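Local coordinates for fructosamine deglycase FrlB (Bacillus subtilis, PDB 3EUA), which catalyses the conversion of fructosamine 6-phosphates to glucose 6-phosphate and a free amino acid, at residues A[81-86]-A[123-128]; A[163-168]-A[292-297]. All blocks are in the same frame, centred on the assembly; numbering follows the deposited sequence.

Contact 1 of 2, residues A[81-86]-A[123-128]; sequences CSHSGN and AQYDWG
H83 and Y125 share the one hydrogen bond of this contact: ND1 of H83 lies 2.8 Å from OH of Y125, and either partner could be the donor. The bond is bent and runs near the plane of both rings, so each ring is met at its edge. The rings themselves sit rim to rim with their planes turned by 46°, neither covering the other. Y125 reaches across because its CG stands between the backbone N and the carbonyl carbon (chi1 61°), which sends the phenol past M107 of strand 103-108 toward the end of strand 76-82.

The aromatic packing continues on W127. H83 turns an edge to the indole, edge to face with the planes at 60°, and its CE1 comes 3.5 Å from CD2 of W127, over one face but displaced toward the rim. With ND1 bonded and CE1 against the indole, the imidazole is probably restrained in its rotation. F109 joins the cluster, stacked on H83 and meeting W127 at a steep angle.

The sulfur contact is looser. SG of C81 lies 4.0 Å from CE2 of Y125 and approaches the ring obliquely; M107, on the strand between, touches both side chains.

Beyond H83 the chain turns sharply. The backbone N of N86 bonds to OG of S84 at 3.0 Å, closing an ST turn, while OG of S82 pairs with T87.

The contact lies at the C-terminal edge of the parallel alpha/beta sheet of the first SIS region, where the chain leaving strands 76-82 and 121-124, separated by strand 103-108, is joined here by an aromatic cluster.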
loop_
_atom_site.group_PDB
_atom_site.type_symbol
_atom_site.label_atom_id
_atom_site.label_comp_id
_atom_site.label_asym_id
_atom_site.label_seq_id
_atom_site.Cartn_x
_atom_site.Cartn_y
_atom_site.Cartn_z
ATOM N N CYS A 81 -2.071 -13.909 -10.451
ATOM C CA CYS A 81 -3.489 -14.134 -10.649
ATOM C C CYS A 81 -4.052 -13.182 -11.694
ATOM O O CYS A 81 -3.710 -11.997 -11.712
ATOM C CB CYS A 81 -4.235 -13.959 -9.339
ATOM S SG CYS A 81 -5.985 -14.328 -9.521
ATOM N N SER A 82 -4.903 -13.721 -12.554
ATOM C CA SER A 82 -5.621 -12.982 -13.581
ATOM C C SER A 82 -6.854 -13.790 -13.900
ATOM O O SER A 82 -6.736 -14.939 -14.319
ATOM C CB SER A 82 -4.809 -12.821 -14.866
ATOM O OG SER A 82 -5.603 -12.194 -15.883
ATOM N N HIS A 83 -8.022 -13.186 -13.811
ATOM C CA HIS A 83 -9.241 -13.911 -14.067
ATOM C C HIS A 83 -9.310 -14.444 -15.497
ATOM O O HIS A 83 -9.395 -15.639 -15.747
ATOM C CB HIS A 83 -10.401 -12.987 -13.762
ATOM C CG HIS A 83 -11.715 -13.664 -13.849
ATOM N ND1 HIS A 83 -12.184 -14.480 -12.847
ATOM C CD2 HIS A 83 -12.636 -13.699 -14.832
ATOM C CE1 HIS A 83 -13.362 -14.954 -13.196
ATOM N NE2 HIS A 83 -13.660 -14.499 -14.396
ATOM N N SER A 84 -9.216 -13.537 -16.450
ATOM C CA SER A 84 -9.263 -13.909 -17.854
ATOM C C SER A 84 -7.992 -14.595 -18.282
ATOM O O SER A 84 -7.982 -15.320 -19.260
ATOM C CB SER A 84 -9.416 -12.661 -18.746
ATOM O OG SER A 84 -8.242 -11.811 -18.744
ATOM N N GLY A 85 -6.901 -14.323 -17.569
ATOM C CA GLY A 85 -5.596 -14.845 -17.928
ATOM C C GLY A 85 -4.976 -14.049 -19.085
ATOM O O GLY A 85 -3.925 -14.431 -19.606
ATOM N N ASN A 86 -5.615 -12.940 -19.470
ATOM C CA ASN A 86 -5.149 -12.092 -20.570
ATOM C C ASN A 86 -4.475 -10.795 -20.114
ATOM O O ASN A 86 -3.828 -10.140 -20.928
ATOM C CB ASN A 86 -6.302 -11.682 -21.499
ATOM C CG ASN A 86 -6.821 -12.811 -22.381
ATOM O OD1 ASN A 86 -6.114 -13.773 -22.713
ATOM N ND2 ASN A 86 -8.070 -12.661 -22.823
ATOM N N ALA A 123 -3.199 -23.077 -11.504
ATOM C CA ALA A 123 -4.245 -23.526 -10.614
ATOM C C ALA A 123 -5.506 -22.752 -10.968
ATOM O O ALA A 123 -5.534 -21.543 -10.900
ATOM C CB ALA A 123 -3.833 -23.259 -9.176
ATOM N N GLN A 124 -6.552 -23.424 -11.355
ATOM C CA GLN A 124 -7.725 -22.688 -11.696
ATOM C C GLN A 124 -8.571 -22.535 -10.464
ATOM O O GLN A 124 -8.372 -23.218 -9.454
ATOM C CB GLN A 124 -8.552 -23.435 -12.699
ATOM C CG GLN A 124 -7.879 -23.864 -13.960
ATOM C CD GLN A 124 -8.824 -24.801 -14.697
ATOM O OE1 GLN A 124 -10.030 -24.536 -14.781
ATOM N NE2 GLN A 124 -8.304 -25.903 -15.179
ATOM N N TYR A 125 -9.533 -21.642 -10.559
ATOM C CA TYR A 125 -10.484 -21.453 -9.480
ATOM C C TYR A 125 -11.859 -21.356 -10.088
ATOM O O TYR A 125 -11.987 -21.106 -11.294
ATOM C CB TYR A 125 -10.117 -20.204 -8.680
ATOM C CG TYR A 125 -10.099 -18.852 -9.399
ATOM C CD1 TYR A 125 -11.276 -18.147 -9.637
ATOM C CD2 TYR A 125 -8.898 -18.240 -9.734
ATOM C CE1 TYR A 125 -11.265 -16.922 -10.252
ATOM C CE2 TYR A 125 -8.869 -16.983 -10.349
ATOM C CZ TYR A 125 -10.041 -16.322 -10.596
ATOM O OH TYR A 125 -10.031 -15.087 -11.181
ATOM N N ASP A 126 -12.875 -21.595 -9.273
ATOM C CA ASP A 126 -14.236 -21.529 -9.755
ATOM C C ASP A 126 -14.803 -20.152 -9.438
ATOM O O ASP A 126 -14.354 -19.462 -8.521
ATOM C CB ASP A 126 -15.039 -22.710 -9.277
ATOM C CG ASP A 126 -14.660 -23.973 -10.037
ATOM O OD1 ASP A 126 -13.956 -23.865 -11.077
ATOM O OD2 ASP A 126 -15.104 -25.057 -9.667
ATOM N N TRP A 127 -15.797 -19.772 -10.234
ATOM C CA TRP A 127 -16.400 -18.475 -10.146
ATOM C C TRP A 127 -17.889 -18.561 -10.486
ATOM O O TRP A 127 -18.332 -19.448 -11.203
ATOM C CB TRP A 127 -15.626 -17.494 -11.064
ATOM C CG TRP A 127 -16.279 -16.179 -11.375
ATOM C CD1 TRP A 127 -17.281 -15.966 -12.284
ATOM C CD2 TRP A 127 -15.936 -14.892 -10.859
ATOM N NE1 TRP A 127 -17.621 -14.651 -12.322
ATOM C CE2 TRP A 127 -16.799 -13.959 -11.471
ATOM C CE3 TRP A 127 -14.985 -14.433 -9.936
ATOM C CZ2 TRP A 127 -16.743 -12.593 -11.194
ATOM C CZ3 TRP A 127 -14.927 -13.071 -9.654
ATOM C CH2 TRP A 127 -15.807 -12.172 -10.274
ATOM N N GLY A 128 -18.654 -17.657 -9.901
ATOM C CA GLY A 128 -20.077 -17.590 -10.144
ATOM C C GLY A 128 -20.902 -18.010 -8.961
ATOM O O GLY A 128 -20.362 -18.384 -7.919
#

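Contact 2 of 2, residues A[163-168]-A[292-297]; sequences EGLDQL and GYLAPL
L294 fits against the helix of 163-168 with both of its methyls. CD1 rests on the backbone at G164, 3.8 Å from its CA, and CD2 meets CD2 of L165 at 3.7 Å. With CG anti to the carbonyl carbon (chi1 -65°), the two branches are divided between these neighbours. With no side chain at G164, CD1 can lie directly against the helix backbone.

One turn on, CD2 of L297 meets the CD2 methyls of two leucines, lying 3.7 Å from CD2 of L165 and 3.7 Å from CD2 of L168; the L297 side chain crosses both at about a right angle. L168 divides its branches, CD2 on L297 and CD1 4.1 Å from CB of L294. Shortening L294 to an alanine is likely to open a gap beside G164 and to leave CD2 of L165 without the methyl packed against it.

In the second shell, Y142 of helix 137-153 touches L165, L294 and L297, and its OH is hydrogen-bonded to the backbone O of Y293. Y138 of the same helix adds to the cover of L297, and I286 borders L294. The helix segments run in nearly the same direction, crossing at -30° with axes 10.7 Å apart at closest approach, a wide spacing bridged by leucine side chains.

Joining the long helix 158-190 to helix 288-313 of the second SIS region, the contact is wholly apolar between its touching side chains: its cohesion therefore probably rests on close methyl packing and the exclusion of water.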
loop_
_atom_site.group_PDB
_atom_site.type_symbol
_atom_site.label_atom_id
_atom_site.label_comp_id
_atom_site.label_asym_id
_atom_site.label_seq_id
_atom_site.Cartn_x
_atom_site.Cartn_y
_atom_site.Cartn_z
ATOM N N GLU A 163 -9.934 -26.982 6.426
ATOM C CA GLU A 163 -11.244 -27.287 7.029
ATOM C C GLU A 163 -12.057 -25.998 7.149
ATOM O O GLU A 163 -13.273 -25.981 6.905
ATOM C CB GLU A 163 -11.130 -27.939 8.423
ATOM C CG GLU A 163 -10.568 -29.370 8.469
ATOM N N GLY A 164 -11.390 -24.910 7.528
ATOM C CA GLY A 164 -12.073 -23.618 7.668
ATOM C C GLY A 164 -12.669 -23.173 6.344
ATOM O O GLY A 164 -13.822 -22.725 6.280
ATOM N N LEU A 165 -11.889 -23.275 5.276
ATOM C CA LEU A 165 -12.380 -22.925 3.955
ATOM C C LEU A 165 -13.603 -23.761 3.566
ATOM O O LEU A 165 -14.569 -23.224 3.031
ATOM C CB LEU A 165 -11.301 -23.074 2.908
ATOM C CG LEU A 165 -10.239 -21.957 2.813
ATOM C CD1 LEU A 165 -9.135 -22.405 1.894
ATOM C CD2 LEU A 165 -10.852 -20.605 2.334
ATOM N N ASP A 166 -13.577 -25.050 3.890
ATOM C CA ASP A 166 -14.695 -25.950 3.572
ATOM C C ASP A 166 -15.955 -25.525 4.339
ATOM O O ASP A 166 -17.063 -25.502 3.767
ATOM C CB ASP A 166 -14.344 -27.392 3.887
ATOM C CG ASP A 166 -15.341 -28.394 3.269
ATOM O OD1 ASP A 166 -15.878 -28.085 2.174
ATOM O OD2 ASP A 166 -15.527 -29.490 3.852
ATOM N N GLN A 167 -15.779 -25.151 5.607
ATOM C CA GLN A 167 -16.876 -24.668 6.458
ATOM C C GLN A 167 -17.282 -23.214 6.161
ATOM O O GLN A 167 -18.355 -22.766 6.574
ATOM C CB GLN A 167 -16.450 -24.727 7.910
ATOM C CG GLN A 167 -16.196 -26.116 8.418
ATOM C CD GLN A 167 -17.465 -26.931 8.609
ATOM O OE1 GLN A 167 -18.557 -26.391 8.780
ATOM N NE2 GLN A 167 -17.312 -28.246 8.638
ATOM N N LEU A 168 -16.459 -22.478 5.413
ATOM C CA LEU A 168 -16.729 -21.056 5.178
ATOM C C LEU A 168 -17.937 -20.786 4.264
ATOM O O LEU A 168 -18.552 -19.727 4.354
ATOM C CB LEU A 168 -15.487 -20.356 4.607
ATOM C CG LEU A 168 -15.395 -18.872 4.929
ATOM C CD1 LEU A 168 -15.222 -18.711 6.470
ATOM C CD2 LEU A 168 -14.255 -18.244 4.172
ATOM N N GLY A 292 -9.071 -15.203 11.934
ATOM C CA GLY A 292 -8.606 -13.886 11.500
ATOM C C GLY A 292 -8.185 -13.871 10.050
ATOM O O GLY A 292 -8.334 -12.839 9.356
ATOM N N TYR A 293 -7.691 -15.016 9.571
ATOM C CA TYR A 293 -7.271 -15.119 8.186
ATOM C C TYR A 293 -8.444 -15.325 7.246
ATOM O O TYR A 293 -8.373 -14.913 6.079
ATOM C CB TYR A 293 -6.266 -16.268 7.994
ATOM C CG TYR A 293 -5.040 -16.246 8.904
ATOM C CD1 TYR A 293 -4.364 -15.061 9.172
ATOM C CD2 TYR A 293 -4.470 -17.430 9.375
ATOM C CE1 TYR A 293 -3.235 -15.038 9.964
ATOM C CE2 TYR A 293 -3.313 -17.414 10.195
ATOM C CZ TYR A 293 -2.704 -16.198 10.463
ATOM O OH TYR A 293 -1.558 -16.072 11.216
ATOM N N LEU A 294 -9.531 -15.914 7.742
ATOM C CA LEU A 294 -10.723 -16.205 6.918
ATOM C C LEU A 294 -11.809 -15.126 6.916
ATOM O O LEU A 294 -12.586 -15.026 5.955
ATOM C CB LEU A 294 -11.347 -17.548 7.357
ATOM C CG LEU A 294 -10.450 -18.778 7.101
ATOM C CD1 LEU A 294 -10.982 -20.022 7.835
ATOM C CD2 LEU A 294 -10.234 -19.046 5.589
ATOM N N ALA A 295 -11.853 -14.310 7.952
ATOM C CA ALA A 295 -12.879 -13.247 8.036
ATOM C C ALA A 295 -12.921 -12.333 6.821
ATOM O O ALA A 295 -14.026 -11.937 6.411
ATOM C CB ALA A 295 -12.726 -12.409 9.284
ATOM N N PRO A 296 -11.744 -11.963 6.265
ATOM C CA PRO A 296 -11.832 -11.073 5.088
ATOM C C PRO A 296 -12.614 -11.647 3.894
ATOM O O PRO A 296 -13.210 -10.879 3.102
ATOM C CB PRO A 296 -10.376 -10.844 4.682
ATOM C CG PRO A 296 -9.509 -11.468 5.682
ATOM C CD PRO A 296 -10.351 -12.241 6.667
ATOM N N LEU A 297 -12.555 -12.970 3.725
ATOM C CA LEU A 297 -13.309 -13.650 2.646
ATOM C C LEU A 297 -14.796 -13.464 2.851
ATOM O O LEU A 297 -15.540 -13.179 1.901
ATOM C CB LEU A 297 -13.000 -15.127 2.555
ATOM C CG LEU A 297 -11.661 -15.499 1.955
ATOM C CD1 LEU A 297 -10.470 -14.757 2.604
ATOM C CD2 LEU A 297 -11.480 -16.994 2.078
#

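Overall arrangement
Contact 1 precedes contact 2 along the chain, and neither is nested in the other. Their centres lie 20 Å apart, and the nearest atoms are separated by about 11 Å without touching. Helix 137-153 lies against both: N137 and V140 touch Y125 of contact 1, while Y138 and Y142 pack on the leucines of contact 2. Contact 1 is internal to the first SIS region and gathers loops at one end of its parallel sheet; contact 2 brings helix 158-190 against a helix of the second. Polar and aromatic interactions mark the former, aliphatic packing the latter. The second chain of the assembly touches neither contact.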